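Local coordinates for protein putative Phosphate (PDB 3DAO) that is a putative phosphatase of the haloacid dehalogenase-like family, probably hydrolysing phosphate esters, although its natural substrate is not established, at residues D105-M110 with N164-F169; V184-W189 with A193-A198. One frame throughout, in Å; residues are numbered along the deposited sequence.

Contacts 1 and 2 are adjoining parts of one hydrophobic layer, their centres about 13 Å apart, and in each a helix packs on a strand, or the loop before it, of the same six-stranded sheet. Helix 104-117 joins them. The indole of Trp-189 in contact 2 lies against this helix, with CZ2 3.5 Å from Gly-109 C, while Met-110 of contact 1 extends its CE methyl to within 3.6 Å of Ala-193 CB. Phe-185 also touches Phe-169, so aromatic rings link the two contacts as well. The sheet probably belongs to the cap; the putative catalytic DxDx(T/V) signature follows strand 23-26 of the other, eight-stranded sheet, so both contacts are probably packing within the cap.

Contact 1. Residues D105-M110 with N164-F169; sequences DIWKGM and NDIIKF
The indole of Trp-107 lies between two aliphatic chains: Ile-166 covers one face, its CG1 3.6 Å from the centroid of the six-membered ring in a CH-pi contact, and Lys-108 CG sits over the opposite face toward the rim. Ile-166 crosses the indole at about a right angle, so that CG1 rests on the benzene half, nearest to CE2, while CG2 faces the pyrrole half at Trp-107 CG. The Trp-107 side chain begins between its backbone N and carbonyl carbon (chi1 61°), which brings the ring under Ile-166. An alanine in place of Trp-107 would take away this flat platform and is likely to leave a gap between Ile-166 and Lys-108 CG. On the Phe-169 ring, Met-110 CB stands over the centre of one face, 3.7 Å from the centroid. The side chain of this selenomethionine slides past the phenyl in the opposite direction, with SE at an oblique 4.4 Å from the Phe-169 ring centroid, a Met-aromatic contact. Helix 104-117 is thereby packed on strand 168-172 and the loop before it, a helix-on-sheet layer consistent with the alpha/beta cap of haloacid dehalogenase-like hydrolases.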
loop_
_atom_site.group_PDB
_atom_site.type_symbol
_atom_site.label_atom_id
_atom_site.label_comp_id
_atom_site.label_asym_id
_atom_site.label_seq_id
_atom_site.Cartn_x
_atom_site.Cartn_y
_atom_site.Cartn_z
ATOM N N ASP A 105 21.035 6.491 5.460
ATOM C CA ASP A 105 21.649 5.775 6.598
ATOM C C ASP A 105 20.816 4.591 7.062
ATOM O O ASP A 105 21.325 3.611 7.619
ATOM C CB ASP A 105 21.856 6.697 7.818
ATOM C CG ASP A 105 23.098 7.561 7.698
ATOM O OD1 ASP A 105 23.904 7.323 6.780
ATOM O OD2 ASP A 105 23.274 8.459 8.544
ATOM N N ILE A 106 19.514 4.712 6.872
ATOM C CA ILE A 106 18.589 3.664 7.283
ATOM C C ILE A 106 18.647 2.510 6.252
ATOM O O ILE A 106 19.044 1.406 6.579
ATOM C CB ILE A 106 17.144 4.162 7.419
ATOM C CG1 ILE A 106 17.022 5.289 8.453
ATOM C CG2 ILE A 106 16.249 3.000 7.831
ATOM C CD1 ILE A 106 17.388 4.865 9.830
ATOM N N TRP A 107 18.284 2.775 5.009
ATOM C CA TRP A 107 18.241 1.647 4.018
ATOM C C TRP A 107 19.614 1.076 3.676
ATOM O O TRP A 107 19.757 -0.137 3.467
ATOM C CB TRP A 107 17.425 1.979 2.740
ATOM C CG TRP A 107 17.882 3.118 1.885
ATOM C CD1 TRP A 107 17.496 4.408 2.007
ATOM C CD2 TRP A 107 18.731 3.063 0.736
ATOM N NE1 TRP A 107 18.096 5.173 1.051
ATOM C CE2 TRP A 107 18.846 4.381 0.240
ATOM C CE3 TRP A 107 19.420 2.038 0.085
ATOM C CZ2 TRP A 107 19.632 4.708 -0.865
ATOM C CZ3 TRP A 107 20.183 2.357 -1.037
ATOM C CH2 TRP A 107 20.302 3.686 -1.480
ATOM N N LYS A 108 20.634 1.935 3.611
ATOM C CA LYS A 108 22.000 1.441 3.349
ATOM C C LYS A 108 22.516 0.680 4.578
ATOM O O LYS A 108 23.169 -0.365 4.455
ATOM C CB LYS A 108 22.961 2.562 2.953
ATOM C CG LYS A 108 22.705 3.022 1.536
ATOM C CD LYS A 108 23.756 3.976 1.008
ATOM C CE LYS A 108 23.461 4.270 -0.463
ATOM N NZ LYS A 108 24.468 5.154 -1.129
ATOM N N GLY A 109 22.200 1.175 5.747
ATOM C CA GLY A 109 22.547 0.492 7.000
ATOM C C GLY A 109 21.925 -0.910 7.078
ATOM O O GLY A 109 22.558 -1.900 7.510
HETATM N N MSE A 110 20.666 -0.986 6.656
HETATM C CA MSE A 110 19.930 -2.267 6.594
HETATM C C MSE A 110 20.620 -3.220 5.625
HETATM O O MSE A 110 20.795 -4.397 5.928
HETATM C CB MSE A 110 18.483 -2.066 6.200
HETATM C CG MSE A 110 17.693 -1.416 7.294
HETATM SE SE MSE A 110 15.948 -0.918 6.645
HETATM C CE MSE A 110 15.092 -0.470 8.367
ATOM N N ASN A 164 17.118 9.197 -3.822
ATOM C CA ASN A 164 16.344 9.852 -2.759
ATOM C C ASN A 164 14.915 9.373 -2.703
ATOM O O ASN A 164 14.077 9.971 -2.013
ATOM C CB ASN A 164 16.325 11.375 -2.936
ATOM C CG ASN A 164 15.698 12.093 -1.746
ATOM O OD1 ASN A 164 15.540 13.322 -1.761
ATOM N ND2 ASN A 164 15.344 11.332 -0.700
ATOM N N ASP A 165 14.675 8.264 -3.378
ATOM C CA ASP A 165 13.335 7.686 -3.460
ATOM C C ASP A 165 13.196 6.221 -3.079
ATOM O O ASP A 165 12.373 5.536 -3.651
ATOM C CB ASP A 165 12.782 7.881 -4.867
ATOM C CG ASP A 165 13.607 7.203 -5.945
ATOM O OD1 ASP A 165 14.703 6.679 -5.653
ATOM O OD2 ASP A 165 13.153 7.179 -7.118
ATOM N N ILE A 166 14.035 5.754 -2.161
ATOM C CA ILE A 166 13.880 4.392 -1.613
ATOM C C ILE A 166 12.735 4.447 -0.613
ATOM O O ILE A 166 12.801 5.094 0.450
ATOM C CB ILE A 166 15.187 3.828 -0.991
ATOM C CG1 ILE A 166 16.296 3.764 -2.057
ATOM C CG2 ILE A 166 14.923 2.476 -0.403
ATOM C CD1 ILE A 166 15.970 3.003 -3.278
ATOM N N ILE A 167 11.653 3.755 -0.974
ATOM C CA ILE A 167 10.441 3.738 -0.182
ATOM C C ILE A 167 10.232 2.455 0.593
ATOM O O ILE A 167 9.440 2.403 1.540
ATOM C CB ILE A 167 9.153 4.083 -1.032
ATOM C CG1 ILE A 167 8.942 3.072 -2.163
ATOM C CG2 ILE A 167 9.173 5.591 -1.462
ATOM C CD1 ILE A 167 7.568 3.205 -2.847
ATOM N N LYS A 168 11.020 1.437 0.257
ATOM C CA LYS A 168 10.903 0.148 0.970
ATOM C C LYS A 168 12.194 -0.650 0.859
ATOM O O LYS A 168 12.825 -0.656 -0.172
ATOM C CB LYS A 168 9.772 -0.695 0.394
ATOM C CG LYS A 168 9.606 -2.076 1.092
ATOM C CD LYS A 168 8.399 -2.828 0.590
ATOM C CE LYS A 168 8.549 -3.252 -0.865
ATOM N NZ LYS A 168 7.345 -4.066 -1.294
ATOM N N PHE A 169 12.564 -1.255 1.978
ATOM C CA PHE A 169 13.680 -2.185 2.042
ATOM C C PHE A 169 13.066 -3.481 2.551
ATOM O O PHE A 169 12.391 -3.507 3.584
ATOM C CB PHE A 169 14.789 -1.709 2.966
ATOM C CG PHE A 169 15.894 -2.743 3.155
ATOM C CD1 PHE A 169 16.989 -2.751 2.348
ATOM C CD2 PHE A 169 15.806 -3.690 4.152
ATOM C CE1 PHE A 169 17.987 -3.703 2.496
ATOM C CE2 PHE A 169 16.820 -4.630 4.318
ATOM C CZ PHE A 169 17.908 -4.616 3.480
#

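Contact 2. Residues V184-W189 with A193-A198; sequences VFIPAW and AHLAAA
A short helix followed by an edge strand of the sheet forms this contact: helix 185-189 lies over Leu-195, and the chain then doubles back through a tight connection into strand 193-198. Helix and strand run nearly antiparallel, at 155°, with their axes 9.1 Å apart at the closest. Leu-195 carries most of the packing. Its CD2 methyl comes against the helix backbone, 3.7 Å from Ile-186 CA and 3.8 Å from Ile-186 O, so it rests on backbone as much as on side chains. Three further carbons gather round the same methyl: Phe-185 CE1 at 4.1 Å, Ile-186 CG1 and Trp-189 CB. Leu-195 crosses both Phe-185 and Ile-186 at a slant, and its second methyl, CD1, lies near the carbonyl of Trp-189, 4.1 Å from Trp-189 O. The methyl of Ala-193 is closer to that oxygen, with CB 3.7 Å from Trp-189 O, as the turn brings the two ends together. Trp-189 has its CG anti to the carbonyl carbon (chi1 -64°), which carries the indole back from the strand and over Phe-185, where Trp-189 CD1 stands 3.6 Å above the centre of the phenyl ring. Beyond this pair the indole reaches Met-113 of helix 104-117, and Phe-185 meets Val-171 and Cys-205 on neighbouring strands. A helix laid along the outermost strand and closing one margin of the hydrophobic layer fits the alpha/beta cap expected in this family.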
loop_
_atom_site.group_PDB
_atom_site.type_symbol
_atom_site.label_atom_id
_atom_site.label_comp_id
_atom_site.label_asym_id
_atom_site.label_seq_id
_atom_site.Cartn_x
_atom_site.Cartn_y
_atom_site.Cartn_z
ATOM N N VAL A 184 18.672 -9.686 16.028
ATOM C CA VAL A 184 19.366 -8.379 15.876
ATOM C C VAL A 184 18.687 -7.364 14.940
ATOM O O VAL A 184 18.505 -6.203 15.274
ATOM C CB VAL A 184 20.810 -8.571 15.372
ATOM C CG1 VAL A 184 21.503 -7.227 15.124
ATOM C CG2 VAL A 184 21.648 -9.461 16.348
ATOM N N PHE A 185 18.327 -7.799 13.740
ATOM C CA PHE A 185 17.792 -6.860 12.748
ATOM C C PHE A 185 16.554 -6.075 13.187
ATOM O O PHE A 185 16.533 -4.835 13.113
ATOM C CB PHE A 185 17.472 -7.571 11.420
ATOM C CG PHE A 185 17.057 -6.641 10.327
ATOM C CD1 PHE A 185 15.722 -6.295 10.168
ATOM C CD2 PHE A 185 17.964 -6.131 9.442
ATOM C CE1 PHE A 185 15.319 -5.439 9.163
ATOM C CE2 PHE A 185 17.556 -5.261 8.442
ATOM C CZ PHE A 185 16.234 -4.919 8.308
ATOM N N ILE A 186 15.563 -6.804 13.675
ATOM C CA ILE A 186 14.311 -6.184 14.109
ATOM C C ILE A 186 14.569 -5.209 15.283
ATOM O O ILE A 186 14.184 -4.032 15.206
ATOM C CB ILE A 186 13.208 -7.240 14.380
ATOM C CG1 ILE A 186 12.828 -7.909 13.044
ATOM C CG2 ILE A 186 11.986 -6.602 15.038
ATOM C CD1 ILE A 186 11.801 -9.046 13.128
ATOM N N PRO A 187 15.245 -5.662 16.346
ATOM C CA PRO A 187 15.432 -4.625 17.380
ATOM C C PRO A 187 16.371 -3.487 17.001
ATOM O O PRO A 187 16.275 -2.390 17.551
ATOM C CB PRO A 187 15.959 -5.404 18.575
ATOM C CG PRO A 187 16.501 -6.696 18.031
ATOM C CD PRO A 187 15.602 -7.004 16.846
ATOM N N ALA A 188 17.272 -3.734 16.063
ATOM C CA ALA A 188 18.189 -2.709 15.645
ATOM C C ALA A 188 17.524 -1.621 14.822
ATOM O O ALA A 188 18.049 -0.528 14.742
ATOM C CB ALA A 188 19.396 -3.294 14.883
ATOM N N TRP A 189 16.366 -1.907 14.243
ATOM C CA TRP A 189 15.762 -0.948 13.308
ATOM C C TRP A 189 14.336 -0.535 13.612
ATOM O O TRP A 189 13.851 0.435 13.061
ATOM C CB TRP A 189 15.817 -1.465 11.845
ATOM C CG TRP A 189 17.171 -1.630 11.329
ATOM C CD1 TRP A 189 17.835 -2.793 11.160
ATOM C CD2 TRP A 189 18.092 -0.581 10.971
ATOM N NE1 TRP A 189 19.091 -2.545 10.691
ATOM C CE2 TRP A 189 19.274 -1.200 10.554
ATOM C CE3 TRP A 189 18.025 0.820 10.963
ATOM C CZ2 TRP A 189 20.394 -0.489 10.169
ATOM C CZ3 TRP A 189 19.139 1.521 10.551
ATOM C CH2 TRP A 189 20.304 0.875 10.167
ATOM N N ALA A 193 12.563 2.834 12.043
ATOM C CA ALA A 193 11.810 2.544 10.837
ATOM C C ALA A 193 10.555 1.736 11.158
ATOM O O ALA A 193 10.387 1.211 12.254
ATOM C CB ALA A 193 12.697 1.776 9.820
ATOM N N HIS A 194 9.669 1.637 10.171
ATOM C CA HIS A 194 8.481 0.830 10.337
ATOM C C HIS A 194 8.722 -0.555 9.730
ATOM O O HIS A 194 8.896 -0.681 8.504
ATOM C CB HIS A 194 7.274 1.503 9.691
ATOM C CG HIS A 194 6.070 0.621 9.674
ATOM N ND1 HIS A 194 5.441 0.206 10.820
ATOM C CD2 HIS A 194 5.406 0.045 8.647
ATOM C CE1 HIS A 194 4.433 -0.592 10.504
ATOM N NE2 HIS A 194 4.394 -0.712 9.192
ATOM N N LEU A 195 8.749 -1.560 10.608
ATOM C CA LEU A 195 9.040 -2.966 10.234
ATOM C C LEU A 195 7.863 -3.891 10.377
ATOM O O LEU A 195 7.183 -3.870 11.378
ATOM C CB LEU A 195 10.178 -3.555 11.097
ATOM C CG LEU A 195 11.629 -3.368 10.680
ATOM C CD1 LEU A 195 11.994 -1.954 10.355
ATOM C CD2 LEU A 195 12.559 -3.977 11.750
ATOM N N ALA A 196 7.621 -4.719 9.367
ATOM C CA ALA A 196 6.533 -5.686 9.472
ATOM C C ALA A 196 6.852 -6.982 8.748
ATOM O O ALA A 196 7.212 -6.945 7.598
ATOM C CB ALA A 196 5.252 -5.138 8.896
ATOM N N ALA A 197 6.692 -8.108 9.431
ATOM C CA ALA A 197 6.906 -9.404 8.769
ATOM C C ALA A 197 5.716 -9.665 7.881
ATOM O O ALA A 197 4.600 -9.186 8.162
ATOM C CB ALA A 197 7.049 -10.547 9.811
ATOM N N ALA A 198 5.971 -10.413 6.800
ATOM C CA ALA A 198 4.931 -10.922 5.929
ATOM C C ALA A 198 5.209 -12.425 5.743
ATOM O O ALA A 198 6.161 -12.819 5.037
ATOM C CB ALA A 198 4.935 -10.220 4.604
#